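Local coordinates for periplasmic binding protein (Veillonella parvula, PDB 4MO9), which probably serves as the TroA-like, FepB-type substrate-binding protein of an ABC importer for iron complexes, capturing its ligand between two lobes, at residues 235-240 and 245-250; 260-265 and 287-292; 211-216 and 268-273; 225-230 and 324-329. All blocks are in the same frame, centred on the assembly; numbering follows the deposited sequence.

All four contacts lie in the C-terminal lobe, built round a mixed sheet. Contact 3 joins two loops that leave strands 201-206 and 259-263, and contact 2 sets strand 259-263 against helix 282-295; their centres are about 10 Å apart and their atoms touch. Contact 1, about 17 Å from contact 2 between centres, closes the turn after edge strand 234-235 before helix 249-255. Contact 4 pairs helices 224-230 and 324-334, its centre about 18 Å from those of contacts 1 and 2. Contacts 1 and 2 lie in series inside the loop closed by contact 4, while contact 3 crosses both 2 and 4. Together they tie strands, helices and surface loops into one lobe.

Contact 1. Residues 235-240 and 245-250; sequences VITKDA and SPINPE
Ile247 meets Thr237 and Ala240 through aliphatic carbon alone, and the flat groups stand around that meeting point. Ile247 also touches the aromatic residues Tyr203 of strand 201-206 and Phe214, while Thr237 and Ala240 both rest on Phe251 of helix 249-255. Ile247 reaches across with one branch. Its CG1 runs anti to the backbone N (chi1 -164°), and CG1 lies 4.0 Å from Thr237 CG2; the two side chains meet at a slant. One carbon further on, Ile247 CD1 comes to 4.1 Å from Ala240 CB. The methyl of Thr237 faces this way because chi1 of 44° tucks OG1 between the backbone N and the carbonyl carbon. That hydroxyl has its own partners, Phe218 O and Ser217 OG, which fix the rotation of the side chain. Backbone bonds hold the turn that presents the two methyls: Lys238 N reaches Val235 O at 2.9 Å, closing a type I turn, and Ala240 N reaches Thr237 O at 3.0 Å. On the other segment, Asn248 ND2 makes a weak bond of 3.5 Å to Glu250 OE2 at the start of helix 249-255. With no hydrogen bond crossing between the segments, the hold between them is dispersion, with Thr237 and Ile247 buried and Ala240 at the exposed margin: Ile247 closes the short connection from the edge strand 234-235 to helix 249-255, and the polar half of Thr237 is satisfied on loop 217-218.

Contact 2. Residues 260-265 and 287-292; sequences IMIMGS and ALLKAF
Ile262 meets helix 282-295 with two of its branches, and each makes a different kind of contact. The first is CH-pi. Ile262 CG2 sits over one face of the Phe292 ring, 3.9 Å from the ring centroid and 18° off the ring normal, slightly displaced toward the rim where CZ and CE2 are the nearest ring atoms. With CG1 beside the backbone N (chi1 -52°), CG2 is anti to that N and projects from the strand toward the helix. The ring's edge has a neighbour within the helix too, the carbonyl oxygen of Leu288, which lies in the ring plane. The second kind is plain aliphatic contact: Leu289 CD1 fits against the base of the isoleucine, 3.9 Å from Ile262 CG1, with Ile262 CB equally near. Leu289 does not aim at the strand from its first bond; its end turns there, with CG anti to the backbone N (chi1 -168°). Replacing Phe292 by an alanine would probably leave Ile262 CG2 without its aromatic cover and open a gap between strand and helix. The setting is a beta-alpha-beta crossover: the helix follows strand 259-263 and leads on to the neighbouring parallel strand 310-313, whose Val310 and Ser312 Leu289 also touches. Met261, modelled as selenomethionine, points away from this helix and packs on helix 324-334, so the sheet is sandwiched. No hydrogen bond crosses between the segments; the three touching residues are buried, implying a joint held by dispersion and shape, the strand's backbone polarity being met by its neighbours in the sheet and that of the helix largely within the helix.

Contact 3. Residues 211-216 and 268-273; sequences PEEFGN and PKKPTS
Thr272 gives its hydroxyl to Glu212, the one hydrogen bond between these two loops. The donor OG1 is 3.1 Å from Glu212 OE2 and approaches its syn lone pair, on the side of the other oxygen; OE1 is itself only 3.3 Å from Thr272 OG1. To bring the carboxylate there, Glu212 folds at its second torsion (chi2 -78°), and its end comes nearer the other loop than its first bond would suggest. Beside this bond Pro211 packs on the same threonine, its CD 3.8 Å from Thr272 CB and 3.5 Å from Thr272 O. A valine in place of Thr272 would probably keep much of the proline contact but leave the Glu212 carboxylate without its donor and freer to swing. Further out, Lys270 NZ stands 4.2 Å from Glu213 OE1, too far for a salt bridge. What positions the threonine is a type I turn from Lys270 to Ser273: Lys270 O accepts from Ser273 N and, at 2.6 Å, from Ser273 OG in the carbonyl plane. Pro211 is backed by Ala291, Phe292 and Glu295 of helix 282-295, and its carbonyl takes a bond from Arg296. A single hydrogen bond, a proline contact and a loose charge attraction at the surface imply a modest tie between loops following strands 201-206 and 259-263.

Contact 4. Residues 225-230 and 324-329; sequences GALATM and AAVFEY
Leu227 and Phe327 stand at about a right angle to each other, and the leucine lays a methyl on the ring: CD2 is 4.1 Å from the Phe327 centroid and 29° off the normal, a CH-pi contact displaced toward CZ, which is 3.7 Å from Leu227 CD2. The other methyl goes elsewhere, Leu227 CD1 reaching Val326 CG1 at 4.0 Å, again with the side chains nearly perpendicular. One leucine fork thus straddles two successive residues of helix 324-334. Met230, modelled as selenomethionine, comes to the ring from its edge: CE lies near the ring plane, 3.9 Å from Phe327 CE2. Its chain bends at the last torsion (chi3 53°), bringing the methyl round to the ring, while SE stays 5.4 Å from the centroid in an oblique Met-aromatic contact. The helix segments themselves cross at -56°, their axes 9.7 Å apart at closest approach. Around them, helix 171-194, the long helix that in this fold links the lobes, adds Tyr181 against Phe327 and Leu189 against Met230; Leu330 also touches Leu227. Every contact between the two segments is apolar, aromatic or selenium-based, with no hydrogen bond between them, which implies that helices 224-230 and 324-334 are joined by dispersion and ring-methyl attraction alone in a mostly buried seam.

Contact 1. Residues 235-240 and 245-250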
# COMPACT_ATOMS: atom_id res chain seq x y z
N VAL A 235 15.32 8.80 -9.89
CA VAL A 235 14.21 8.37 -10.75
C VAL A 235 14.31 8.98 -12.15
O VAL A 235 14.09 10.18 -12.33
CB VAL A 235 12.86 8.73 -10.10
CG1 VAL A 235 11.70 8.26 -10.96
CG2 VAL A 235 12.76 8.11 -8.70
N ILE A 236 14.63 8.17 -13.16
CA ILE A 236 14.93 8.72 -14.50
C ILE A 236 13.76 9.50 -15.12
O ILE A 236 13.96 10.33 -16.00
CB ILE A 236 15.42 7.63 -15.51
CG1 ILE A 236 14.28 6.70 -15.94
CG2 ILE A 236 16.62 6.85 -14.95
CD1 ILE A 236 14.64 5.81 -17.16
N THR A 237 12.55 9.21 -14.66
CA THR A 237 11.34 9.84 -15.19
C THR A 237 10.90 11.07 -14.39
O THR A 237 9.89 11.69 -14.73
CB THR A 237 10.16 8.84 -15.24
OG1 THR A 237 10.12 8.10 -14.02
CG2 THR A 237 10.31 7.88 -16.42
N LYS A 238 11.64 11.42 -13.34
CA LYS A 238 11.24 12.50 -12.41
C LYS A 238 10.86 13.84 -13.07
O LYS A 238 10.00 14.55 -12.55
CB LYS A 238 12.32 12.73 -11.33
CG LYS A 238 13.59 13.39 -11.84
CD LYS A 238 14.75 13.21 -10.86
CE LYS A 238 16.03 13.81 -11.43
NZ LYS A 238 17.27 13.27 -10.79
N ASP A 239 11.48 14.16 -14.21
CA ASP A 239 11.21 15.42 -14.90
C ASP A 239 10.20 15.30 -16.05
O ASP A 239 9.59 16.29 -16.45
CB ASP A 239 12.50 16.03 -15.45
CG ASP A 239 13.38 16.62 -14.36
OD1 ASP A 239 12.83 17.18 -13.39
OD2 ASP A 239 14.62 16.52 -14.50
N ALA A 240 10.04 14.09 -16.58
CA ALA A 240 9.24 13.88 -17.79
C ALA A 240 7.79 13.48 -17.51
O ALA A 240 6.90 13.70 -18.34
CB ALA A 240 9.91 12.86 -18.70
N SER A 245 1.94 8.46 -15.33
CA SER A 245 1.45 8.24 -16.68
C SER A 245 2.55 7.47 -17.40
O SER A 245 3.69 7.44 -16.93
CB SER A 245 1.19 9.57 -17.38
OG SER A 245 2.38 10.32 -17.49
N PRO A 246 2.22 6.84 -18.53
CA PRO A 246 3.31 6.05 -19.12
C PRO A 246 4.33 6.90 -19.87
O PRO A 246 4.00 7.97 -20.38
CB PRO A 246 2.58 5.08 -20.05
CG PRO A 246 1.25 5.72 -20.33
CD PRO A 246 0.91 6.57 -19.14
N ILE A 247 5.57 6.41 -19.91
CA ILE A 247 6.67 7.09 -20.59
C ILE A 247 6.76 6.56 -22.03
O ILE A 247 6.24 5.49 -22.33
CB ILE A 247 8.00 6.83 -19.85
CG1 ILE A 247 9.09 7.81 -20.27
CG2 ILE A 247 8.48 5.40 -20.06
CD1 ILE A 247 8.64 9.26 -20.25
N ASN A 248 7.40 7.30 -22.92
CA ASN A 248 7.66 6.77 -24.26
C ASN A 248 8.80 5.75 -24.21
O ASN A 248 9.84 6.02 -23.61
CB ASN A 248 7.99 7.89 -25.26
CG ASN A 248 9.00 8.88 -24.71
OD1 ASN A 248 8.80 9.47 -23.65
ND2 ASN A 248 10.11 9.06 -25.44
N PRO A 249 8.60 4.57 -24.83
CA PRO A 249 9.59 3.48 -24.83
C PRO A 249 11.03 3.93 -25.14
O PRO A 249 11.98 3.41 -24.54
CB PRO A 249 9.09 2.57 -25.95
CG PRO A 249 7.61 2.77 -25.96
CD PRO A 249 7.38 4.21 -25.56
N GLU A 250 11.17 4.88 -26.06
CA GLU A 250 12.48 5.38 -26.49
C GLU A 250 13.25 6.05 -25.35
O GLU A 250 14.48 6.05 -25.33
CB GLU A 250 12.34 6.36 -27.66
CG GLU A 250 11.57 5.83 -28.87
CD GLU A 250 10.06 5.80 -28.64
OE1 GLU A 250 9.38 5.00 -29.32
OE2 GLU A 250 9.57 6.56 -27.78

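Contact 2. Residues 260-265 and 287-292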
# COMPACT_ATOMS: atom_id res chain seq x y z
N ILE A 260 15.91 -1.45 -13.13
CA ILE A 260 14.53 -1.43 -13.61
C ILE A 260 13.70 -2.16 -12.55
O ILE A 260 14.11 -3.22 -12.06
CB ILE A 260 14.37 -2.16 -14.97
CG1 ILE A 260 15.00 -1.36 -16.11
CG2 ILE A 260 12.90 -2.43 -15.28
CD1 ILE A 260 15.06 -2.13 -17.47
N MSE A 261 12.55 -1.60 -12.18
CA MSE A 261 11.65 -2.30 -11.28
C MSE A 261 10.24 -2.26 -11.86
O MSE A 261 9.70 -1.17 -12.12
CB MSE A 261 11.68 -1.68 -9.88
CG MSE A 261 11.04 -2.57 -8.83
SE MSE A 261 11.05 -1.77 -7.04
CE MSE A 261 12.97 -1.37 -7.01
N ILE A 262 9.67 -3.44 -12.11
CA ILE A 262 8.32 -3.57 -12.67
C ILE A 262 7.35 -4.00 -11.57
O ILE A 262 7.52 -5.08 -11.00
CB ILE A 262 8.27 -4.63 -13.78
CG1 ILE A 262 9.36 -4.39 -14.84
CG2 ILE A 262 6.87 -4.68 -14.41
CD1 ILE A 262 9.17 -3.10 -15.63
N MSE A 263 6.34 -3.19 -11.27
CA MSE A 263 5.44 -3.52 -10.16
C MSE A 263 4.43 -4.62 -10.54
O MSE A 263 3.87 -4.61 -11.65
CB MSE A 263 4.73 -2.27 -9.63
CG MSE A 263 5.69 -1.10 -9.35
SE MSE A 263 7.24 -1.55 -8.26
CE MSE A 263 8.27 0.05 -8.69
N GLY A 264 4.24 -5.59 -9.65
CA GLY A 264 3.31 -6.67 -9.89
C GLY A 264 2.13 -6.65 -8.94
O GLY A 264 2.17 -6.00 -7.89
N SER A 265 1.05 -7.34 -9.33
CA SER A 265 -0.14 -7.41 -8.50
C SER A 265 -1.06 -8.48 -9.05
O SER A 265 -0.65 -9.29 -9.88
CB SER A 265 -0.88 -6.07 -8.48
OG SER A 265 -1.82 -6.02 -7.41
N ALA A 287 9.00 -15.92 -14.94
CA ALA A 287 8.73 -15.93 -16.37
C ALA A 287 8.03 -14.65 -16.82
O ALA A 287 8.34 -14.11 -17.88
CB ALA A 287 7.91 -17.16 -16.75
N LEU A 288 7.07 -14.17 -16.02
CA LEU A 288 6.37 -12.93 -16.35
C LEU A 288 7.32 -11.72 -16.36
O LEU A 288 7.23 -10.88 -17.26
CB LEU A 288 5.19 -12.70 -15.39
CG LEU A 288 4.03 -13.69 -15.53
CD1 LEU A 288 3.16 -13.65 -14.28
CD2 LEU A 288 3.18 -13.39 -16.76
N LEU A 289 8.22 -11.66 -15.39
CA LEU A 289 9.21 -10.58 -15.33
C LEU A 289 10.17 -10.67 -16.51
O LEU A 289 10.41 -9.68 -17.21
CB LEU A 289 9.98 -10.63 -14.01
CG LEU A 289 10.85 -9.41 -13.69
CD1 LEU A 289 10.04 -8.14 -13.90
CD2 LEU A 289 11.34 -9.44 -12.24
N LYS A 290 10.71 -11.86 -16.75
CA LYS A 290 11.64 -12.05 -17.86
C LYS A 290 11.03 -11.66 -19.21
O LYS A 290 11.71 -11.10 -20.07
CB LYS A 290 12.16 -13.50 -17.90
CG LYS A 290 12.96 -13.83 -19.15
CD LYS A 290 13.56 -15.23 -19.09
CE LYS A 290 14.41 -15.50 -20.32
NZ LYS A 290 15.04 -16.84 -20.28
N ALA A 291 9.74 -11.93 -19.38
CA ALA A 291 9.07 -11.60 -20.64
C ALA A 291 9.11 -10.11 -20.97
O ALA A 291 9.18 -9.74 -22.14
CB ALA A 291 7.64 -12.13 -20.64
N PHE A 292 9.04 -9.26 -19.94
CA PHE A 292 9.21 -7.82 -20.12
C PHE A 292 10.52 -7.50 -20.83
O PHE A 292 10.56 -6.66 -21.73
CB PHE A 292 9.16 -7.09 -18.78
CG PHE A 292 7.77 -6.84 -18.27
CD1 PHE A 292 7.07 -7.84 -17.59
CD2 PHE A 292 7.15 -5.61 -18.47
CE1 PHE A 292 5.78 -7.62 -17.13
CE2 PHE A 292 5.86 -5.38 -18.01
CZ PHE A 292 5.17 -6.39 -17.34

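Contact 3. Residues 211-216 and 268-273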
# COMPACT_ATOMS: atom_id res chain seq x y z
N PRO A 211 4.27 -6.94 -21.10
CA PRO A 211 5.39 -6.47 -21.93
C PRO A 211 4.95 -5.64 -23.15
O PRO A 211 5.67 -4.73 -23.56
CB PRO A 211 6.06 -7.77 -22.39
CG PRO A 211 5.69 -8.78 -21.34
CD PRO A 211 4.28 -8.41 -20.94
N GLU A 212 3.79 -5.95 -23.72
CA GLU A 212 3.39 -5.36 -25.00
C GLU A 212 2.85 -3.92 -24.93
O GLU A 212 2.73 -3.25 -25.95
CB GLU A 212 2.41 -6.29 -25.75
CG GLU A 212 1.02 -6.43 -25.11
CD GLU A 212 0.98 -7.36 -23.90
OE1 GLU A 212 2.04 -7.89 -23.49
OE2 GLU A 212 -0.13 -7.56 -23.35
N GLU A 213 2.54 -3.45 -23.72
CA GLU A 213 2.06 -2.08 -23.53
C GLU A 213 2.64 -1.49 -22.24
O GLU A 213 2.55 -2.12 -21.18
CB GLU A 213 0.53 -2.06 -23.47
CG GLU A 213 -0.08 -0.66 -23.35
CD GLU A 213 -1.59 -0.69 -23.14
OE1 GLU A 213 -2.15 -1.79 -22.93
OE2 GLU A 213 -2.22 0.39 -23.18
N PHE A 214 3.23 -0.30 -22.31
CA PHE A 214 3.83 0.29 -21.11
C PHE A 214 2.78 0.68 -20.09
O PHE A 214 1.75 1.28 -20.42
CB PHE A 214 4.69 1.51 -21.46
CG PHE A 214 6.08 1.16 -21.92
CD1 PHE A 214 6.29 0.12 -22.81
CD2 PHE A 214 7.18 1.87 -21.46
CE1 PHE A 214 7.58 -0.20 -23.25
CE2 PHE A 214 8.46 1.56 -21.88
CZ PHE A 214 8.66 0.52 -22.77
N GLY A 215 3.03 0.33 -18.83
CA GLY A 215 2.17 0.78 -17.76
C GLY A 215 2.61 2.16 -17.32
O GLY A 215 3.51 2.75 -17.94
N ASN A 216 1.99 2.68 -16.26
CA ASN A 216 2.35 4.00 -15.75
C ASN A 216 3.74 4.04 -15.14
O ASN A 216 4.16 3.09 -14.45
CB ASN A 216 1.34 4.45 -14.69
CG ASN A 216 -0.02 4.79 -15.29
OD1 ASN A 216 -0.12 5.18 -16.45
ND2 ASN A 216 -1.05 4.66 -14.49
N PRO A 268 -6.02 -10.38 -13.08
CA PRO A 268 -6.42 -11.59 -13.82
C PRO A 268 -6.96 -11.32 -15.22
O PRO A 268 -6.99 -12.24 -16.04
CB PRO A 268 -7.52 -12.19 -12.94
CG PRO A 268 -8.07 -11.03 -12.15
CD PRO A 268 -6.89 -10.11 -11.93
N LYS A 269 -7.37 -10.08 -15.50
CA LYS A 269 -7.85 -9.74 -16.84
C LYS A 269 -6.70 -9.42 -17.79
O LYS A 269 -6.90 -9.21 -18.98
CB LYS A 269 -8.81 -8.55 -16.79
CG LYS A 269 -10.15 -8.84 -16.14
CD LYS A 269 -11.09 -7.67 -16.34
CE LYS A 269 -12.16 -7.61 -15.28
NZ LYS A 269 -12.87 -6.30 -15.32
N LYS A 270 -5.49 -9.35 -17.24
CA LYS A 270 -4.30 -9.06 -18.02
C LYS A 270 -3.34 -10.24 -17.88
O LYS A 270 -2.48 -10.22 -17.00
CB LYS A 270 -3.64 -7.78 -17.49
CG LYS A 270 -4.53 -6.54 -17.52
CD LYS A 270 -4.97 -6.22 -18.95
CE LYS A 270 -4.62 -4.80 -19.34
NZ LYS A 270 -4.45 -4.67 -20.82
N PRO A 271 -3.48 -11.28 -18.73
CA PRO A 271 -2.72 -12.51 -18.48
C PRO A 271 -1.19 -12.37 -18.57
O PRO A 271 -0.48 -13.19 -17.98
CB PRO A 271 -3.25 -13.50 -19.53
CG PRO A 271 -3.91 -12.66 -20.57
CD PRO A 271 -4.42 -11.43 -19.86
N THR A 272 -0.69 -11.36 -19.28
CA THR A 272 0.75 -11.13 -19.32
C THR A 272 1.23 -10.10 -18.30
O THR A 272 2.41 -9.73 -18.30
CB THR A 272 1.22 -10.66 -20.69
OG1 THR A 272 0.58 -9.41 -20.99
CG2 THR A 272 0.89 -11.69 -21.75
N SER A 273 0.33 -9.61 -17.44
CA SER A 273 0.73 -8.64 -16.43
C SER A 273 1.68 -9.29 -15.42
O SER A 273 1.63 -10.51 -15.20
CB SER A 273 -0.48 -8.01 -15.74
OG SER A 273 -1.26 -8.96 -15.02

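Contact 4. Residues 225-230 and 324-329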
# COMPACT_ATOMS: atom_id res chain seq x y z
N GLY A 225 7.51 6.72 -7.16
CA GLY A 225 8.58 7.66 -7.46
C GLY A 225 9.03 8.41 -6.21
O GLY A 225 10.23 8.69 -6.04
N ALA A 226 8.09 8.74 -5.34
CA ALA A 226 8.44 9.40 -4.08
C ALA A 226 9.22 8.45 -3.18
O ALA A 226 10.22 8.84 -2.56
CB ALA A 226 7.20 9.93 -3.36
N LEU A 227 8.75 7.21 -3.09
CA LEU A 227 9.40 6.21 -2.25
C LEU A 227 10.82 5.91 -2.75
O LEU A 227 11.75 5.79 -1.95
CB LEU A 227 8.58 4.92 -2.23
CG LEU A 227 7.21 5.02 -1.54
CD1 LEU A 227 6.42 3.75 -1.79
CD2 LEU A 227 7.40 5.23 -0.05
N ALA A 228 10.98 5.78 -4.06
CA ALA A 228 12.31 5.49 -4.62
C ALA A 228 13.29 6.63 -4.32
O ALA A 228 14.45 6.40 -3.99
CB ALA A 228 12.21 5.24 -6.11
N THR A 229 12.81 7.86 -4.45
CA THR A 229 13.62 9.03 -4.11
C THR A 229 14.04 9.05 -2.63
O THR A 229 15.20 9.31 -2.32
CB THR A 229 12.87 10.32 -4.46
OG1 THR A 229 12.68 10.37 -5.88
CG2 THR A 229 13.66 11.54 -4.02
N MSE A 230 13.10 8.75 -1.73
CA MSE A 230 13.41 8.73 -0.31
C MSE A 230 14.42 7.63 0.04
O MSE A 230 15.17 7.76 1.02
CB MSE A 230 12.14 8.53 0.52
CG MSE A 230 11.09 9.59 0.29
SE MSE A 230 9.60 9.40 1.56
CE MSE A 230 10.69 9.37 3.18
N ALA A 324 6.53 -0.47 5.57
CA ALA A 324 7.93 -0.41 5.99
C ALA A 324 8.76 -1.40 5.17
O ALA A 324 9.94 -1.16 4.89
CB ALA A 324 8.07 -0.73 7.47
N ALA A 325 8.13 -2.51 4.79
CA ALA A 325 8.80 -3.51 3.95
C ALA A 325 9.18 -2.94 2.58
O ALA A 325 10.17 -3.38 1.97
CB ALA A 325 7.93 -4.74 3.79
N VAL A 326 8.39 -1.99 2.08
CA VAL A 326 8.69 -1.39 0.78
C VAL A 326 9.88 -0.45 0.91
O VAL A 326 10.76 -0.43 0.05
CB VAL A 326 7.49 -0.60 0.24
CG1 VAL A 326 7.86 0.06 -1.08
CG2 VAL A 326 6.30 -1.52 0.05
N PHE A 327 9.91 0.33 1.99
CA PHE A 327 11.06 1.20 2.27
C PHE A 327 12.34 0.36 2.31
O PHE A 327 13.35 0.73 1.71
CB PHE A 327 10.88 1.93 3.62
CG PHE A 327 10.03 3.18 3.54
CD1 PHE A 327 8.64 3.10 3.65
CD2 PHE A 327 10.61 4.44 3.41
CE1 PHE A 327 7.85 4.24 3.61
CE2 PHE A 327 9.82 5.61 3.37
CZ PHE A 327 8.43 5.51 3.48
N GLU A 328 12.28 -0.77 3.00
CA GLU A 328 13.43 -1.67 3.09
C GLU A 328 13.81 -2.28 1.74
O GLU A 328 15.00 -2.35 1.39
CB GLU A 328 13.15 -2.78 4.10
CG GLU A 328 13.06 -2.31 5.56
CD GLU A 328 12.92 -3.48 6.51
OE1 GLU A 328 12.32 -4.50 6.11
OE2 GLU A 328 13.43 -3.39 7.65
N TYR A 329 12.82 -2.72 0.99
CA TYR A 329 13.08 -3.34 -0.32
C TYR A 329 13.74 -2.38 -1.29
O TYR A 329 14.67 -2.74 -2.01
CB TYR A 329 11.79 -3.87 -0.94
CG TYR A 329 12.02 -4.65 -2.22
CD1 TYR A 329 11.65 -4.15 -3.46
CD2 TYR A 329 12.64 -5.89 -2.17
CE1 TYR A 329 11.87 -4.87 -4.62
CE2 TYR A 329 12.87 -6.63 -3.33
CZ TYR A 329 12.48 -6.12 -4.55
OH TYR A 329 12.71 -6.86 -5.70